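Local coordinates for F1 capsule-anchoring protein (Yersinia pestis, PDB 2XET) that probably helps assemble and secrete the F1 capsular antigen fibre at the outer membrane, as the C-terminal domain of the Caf1A usher, at residues Arg3-Leu8 against Ser76-Leu81. Numbering follows the deposited sequence.
Sequences RLFLHL and SGAYRL. With SO4 (sulfate ion), chain C; SO4 (sulfate ion), chain D.
F5 N gives its hydrogen to Y79 O, F5 O takes the one on L81 N, and H7 N reaches L81 O, each bond 2.8 Å long; this is the parallel ladder that joins 3-8 to 79-81. It fades at its start, where Y79 N meets R3 O in a weak bond of 3.4 Å. On the face of L4, Y79, L6 and L81, the two leucines L4 and L81 cross at about a right angle, CD1 to CD1 at 3.6 Å, while L4 CB lies alongside Y79 CB. The other face carries F5, whose CE2 meets A78 CB at 3.9 Å. R80 bends back toward F5: its chain, turned at chi2 (75°), brings NH1 within 3.5 Å of F5 CB and beside the ring, the guanidinium and ring planes 53° apart. A sulfate, probably from the crystallisation liquor, holds that guanidinium through both NH1 and NH2. R3 extends the contact beyond the ladder: a bend at chi3 (74°) turns its guanidinium so that NH1 gives a 2.9 Å bond to G77 O, which lies in the guanidinium plane; NH1 also binds I75 O, and NE and NH2 grip a second sulfate. In this transthyretin-like beta fold, strand 2-10 runs between parallel 79-87 and antiparallel 39-45, with L4 and L6 packed on V67 of strand 62-68 and F5 meeting the ring of Y41.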
ATOM      1  N   ARG A   3      -6.320   4.619  -9.854  1.00 10.89           N
ATOM      2  CA  ARG A   3      -6.215   3.193  -9.617  1.00  9.87           C
ATOM      3  C   ARG A   3      -4.811   2.714  -9.950  1.00  9.23           C
ATOM      4  O   ARG A   3      -4.176   3.184 -10.921  1.00  8.95           O
ATOM      5  CB  ARG A   3      -7.296   2.418 -10.386  1.00 10.23           C
ATOM      6  CG  ARG A   3      -7.154   2.433 -11.879  1.00 10.33           C
ATOM      7  CD  ARG A   3      -8.473   2.169 -12.643  1.00 11.45           C
ATOM      8  NE  ARG A   3      -9.394   3.316 -12.603  1.00 14.10           N
ATOM      9  CZ  ARG A   3      -9.338   4.403 -13.387  1.00 14.43           C
ATOM     10  NH1 ARG A   3      -8.378   4.582 -14.303  1.00 10.59           N
ATOM     11  NH2 ARG A   3     -10.249   5.362 -13.242  1.00 15.25           N
ATOM     12  N   LEU A   4      -4.322   1.781  -9.139  1.00  7.96           N
ATOM     13  CA  LEU A   4      -2.953   1.309  -9.299  1.00  7.92           C
ATOM     14  C   LEU A   4      -2.698  -0.049  -8.687  1.00  7.19           C
ATOM     15  O   LEU A   4      -3.371  -0.438  -7.725  1.00  5.81           O
ATOM     16  CB  LEU A   4      -1.977   2.323  -8.694  1.00  9.73           C
ATOM     17  CG  LEU A   4      -1.677   2.143  -7.203  1.00 11.63           C
ATOM     18  CD1 LEU A   4      -0.299   2.724  -6.922  1.00 14.32           C
ATOM     19  CD2 LEU A   4      -2.756   2.832  -6.431  1.00 15.22           C
ATOM     20  N   PHE A   5      -1.711  -0.734  -9.265  1.00  7.10           N
ATOM     21  CA  PHE A   5      -1.070  -1.907  -8.693  1.00  6.43           C
ATOM     22  C   PHE A   5       0.119  -1.346  -7.913  1.00  7.07           C
ATOM     23  O   PHE A   5       0.969  -0.634  -8.502  1.00  7.33           O
ATOM     24  CB  PHE A   5      -0.527  -2.825  -9.793  1.00  6.68           C
ATOM     25  CG  PHE A   5      -1.606  -3.480 -10.630  1.00  6.29           C
ATOM     26  CD1 PHE A   5      -2.138  -4.718 -10.260  1.00  6.13           C
ATOM     27  CD2 PHE A   5      -2.082  -2.856 -11.780  1.00  7.67           C
ATOM     28  CE1 PHE A   5      -3.139  -5.317 -11.032  1.00  5.89           C
ATOM     29  CE2 PHE A   5      -3.092  -3.446 -12.549  1.00  6.52           C
ATOM     30  CZ  PHE A   5      -3.616  -4.676 -12.169  1.00  6.49           C
ATOM     31  N   LEU A   6       0.187  -1.663  -6.622  1.00  6.41           N
ATOM     32  CA  LEU A   6       1.286  -1.186  -5.780  1.00  6.64           C
ATOM     33  C   LEU A   6       2.143  -2.329  -5.242  1.00  6.67           C
ATOM     34  O   LEU A   6       1.645  -3.198  -4.514  1.00  6.74           O
ATOM     35  CB  LEU A   6       0.719  -0.369  -4.610  1.00  6.51           C
ATOM     36  CG  LEU A   6       1.725   0.300  -3.680  1.00  7.19           C
ATOM     37  CD1 LEU A   6       2.537   1.355  -4.437  1.00  9.17           C
ATOM     38  CD2 LEU A   6       0.979   0.915  -2.495  1.00  7.60           C
ATOM     39  N   HIS A   7       3.416  -2.359  -5.649  1.00  6.83           N
ATOM     40  CA  HIS A   7       4.329  -3.383  -5.177  1.00  7.37           C
ATOM     41  C   HIS A   7       5.016  -2.870  -3.936  1.00  7.30           C
ATOM     42  O   HIS A   7       5.709  -1.857  -3.991  1.00  7.91           O
ATOM     43  CB  HIS A   7       5.393  -3.724  -6.246  1.00  7.76           C
ATOM     44  CG  HIS A   7       6.267  -4.882  -5.888  1.00  9.71           C
ATOM     45  ND1 HIS A   7       7.523  -5.056  -6.436  1.00 13.93           N
ATOM     46  CD2 HIS A   7       6.071  -5.931  -5.051  1.00  8.96           C
ATOM     47  CE1 HIS A   7       8.067  -6.156  -5.942  1.00 12.79           C
ATOM     48  NE2 HIS A   7       7.210  -6.705  -5.099  1.00 11.09           N
ATOM     49  N   LEU A   8       4.792  -3.553  -2.816  1.00  7.19           N
ATOM     50  CA  LEU A   8       5.342  -3.140  -1.532  1.00  7.50           C
ATOM     51  C   LEU A   8       6.521  -4.008  -1.150  1.00  8.25           C
ATOM     52  O   LEU A   8       6.491  -5.200  -1.375  1.00  8.16           O
ATOM     53  CB  LEU A   8       4.254  -3.253  -0.446  1.00  7.87           C
ATOM     54  CG  LEU A   8       3.080  -2.278  -0.557  1.00  8.03           C
ATOM     55  CD1 LEU A   8       1.895  -2.831   0.248  1.00 10.88           C
ATOM     56  CD2 LEU A   8       3.468  -0.871  -0.078  1.00 10.07           C
ATOM     57  N   SER A  76      -8.257   5.552 -18.254  1.00  8.05           N
ATOM     58  CA  SER A  76      -9.001   4.350 -17.825  1.00  7.42           C
ATOM     59  C   SER A  76      -8.127   3.223 -17.294  1.00  6.98           C
ATOM     60  O   SER A  76      -8.655   2.259 -16.728  1.00  7.99           O
ATOM     61  CB  SER A  76      -9.850   3.795 -18.981  1.00  7.58           C
ATOM     62  OG  SER A  76      -9.008   3.307 -20.019  1.00  8.30           O
ATOM     63  N   GLY A  77      -6.809   3.335 -17.497  1.00  5.82           N
ATOM     64  CA  GLY A  77      -5.851   2.296 -17.120  1.00  6.27           C
ATOM     65  C   GLY A  77      -5.403   2.327 -15.670  1.00  6.44           C
ATOM     66  O   GLY A  77      -6.027   2.977 -14.829  1.00  6.84           O
ATOM     67  N   ALA A  78      -4.306   1.611 -15.394  1.00  5.52           N
ATOM     68  CA  ALA A  78      -3.820   1.429 -14.031  1.00  5.75           C
ATOM     69  C   ALA A  78      -2.291   1.489 -14.024  1.00  5.72           C
ATOM     70  O   ALA A  78      -1.632   0.854 -14.844  1.00  5.20           O
ATOM     71  CB  ALA A  78      -4.310   0.104 -13.470  1.00  6.17           C
ATOM     72  N   TYR A  79      -1.747   2.287 -13.117  1.00  5.51           N
ATOM     73  CA  TYR A  79      -0.294   2.368 -12.947  1.00  6.84           C
ATOM     74  C   TYR A  79       0.257   1.124 -12.265  1.00  7.02           C
ATOM     75  O   TYR A  79      -0.439   0.473 -11.488  1.00  6.70           O
ATOM     76  CB  TYR A  79       0.026   3.584 -12.096  1.00  6.84           C
ATOM     77  CG  TYR A  79      -0.204   4.861 -12.844  1.00  7.72           C
ATOM     78  CD1 TYR A  79       0.680   5.266 -13.839  1.00  7.26           C
ATOM     79  CD2 TYR A  79      -1.328   5.655 -12.585  1.00  8.19           C
ATOM     80  CE1 TYR A  79       0.476   6.449 -14.535  1.00  9.62           C
ATOM     81  CE2 TYR A  79      -1.539   6.828 -13.279  1.00  9.76           C
ATOM     82  CZ  TYR A  79      -0.648   7.214 -14.256  1.00  8.95           C
ATOM     83  OH  TYR A  79      -0.845   8.363 -14.982  1.00 10.29           O
ATOM     84  N   ARG A  80       1.526   0.825 -12.543  1.00  6.86           N
ATOM     85  CA  ARG A  80       2.261  -0.252 -11.912  1.00  8.70           C
ATOM     86  C   ARG A  80       3.361   0.464 -11.117  1.00  8.83           C
ATOM     87  O   ARG A  80       4.372   0.884 -11.708  1.00  9.46           O
ATOM     88  CB  ARG A  80       2.845  -1.104 -13.039  1.00  9.47           C
ATOM     89  CG  ARG A  80       3.413  -2.425 -12.688  1.00 11.78           C
ATOM     90  CD  ARG A  80       2.387  -3.489 -12.395  1.00 10.30           C
ATOM     91  NE  ARG A  80       3.110  -4.620 -11.858  1.00 11.14           N
ATOM     92  CZ  ARG A  80       2.571  -5.605 -11.161  1.00 11.17           C
ATOM     93  NH1 ARG A  80       1.261  -5.624 -10.915  1.00 11.79           N
ATOM     94  NH2 ARG A  80       3.357  -6.573 -10.709  1.00 12.19           N
ATOM     95  N   LEU A  81       3.124   0.679  -9.818  1.00  7.87           N
ATOM     96  CA  LEU A  81       4.050   1.462  -8.997  1.00  8.74           C
ATOM     97  C   LEU A  81       4.689   0.633  -7.884  1.00  8.34           C
ATOM     98  O   LEU A  81       4.156  -0.415  -7.489  1.00  7.69           O
ATOM     99  CB  LEU A  81       3.307   2.644  -8.376  1.00 10.18           C
ATOM    100  CG  LEU A  81       2.577   3.658  -9.275  1.00 11.18           C
ATOM    101  CD1 LEU A  81       2.184   4.885  -8.476  1.00 16.83           C
ATOM    102  CD2 LEU A  81       3.434   4.066 -10.473  1.00 13.27           C
TER
HETATM  103  S   SO4 C1090       0.791  -8.552  -8.492  1.00 12.71           S
HETATM  104  O1  SO4 C1090      -0.124  -7.777  -9.326  1.00 14.02           O
HETATM  105  O2  SO4 C1090       2.195  -8.245  -8.780  1.00 16.13           O
HETATM  106  O3  SO4 C1090       0.532  -8.301  -7.090  1.00 11.93           O
HETATM  107  O4  SO4 C1090       0.598  -9.970  -8.786  1.00 13.12           O
HETATM  108  S   SO4 D1091     -11.677   4.826  -9.766  0.60 13.39           S
HETATM  109  O1  SO4 D1091     -11.548   3.576 -10.533  0.60 15.11           O
HETATM  110  O2  SO4 D1091     -10.451   5.040  -9.024  0.60 13.54           O
HETATM  111  O3  SO4 D1091     -11.908   5.908 -10.724  0.60 14.10           O
HETATM  112  O4  SO4 D1091     -12.824   4.688  -8.861  0.60 14.76           O
HETATM  113  O   HOH W   1      -5.064   5.305 -12.646  1.00 13.62           O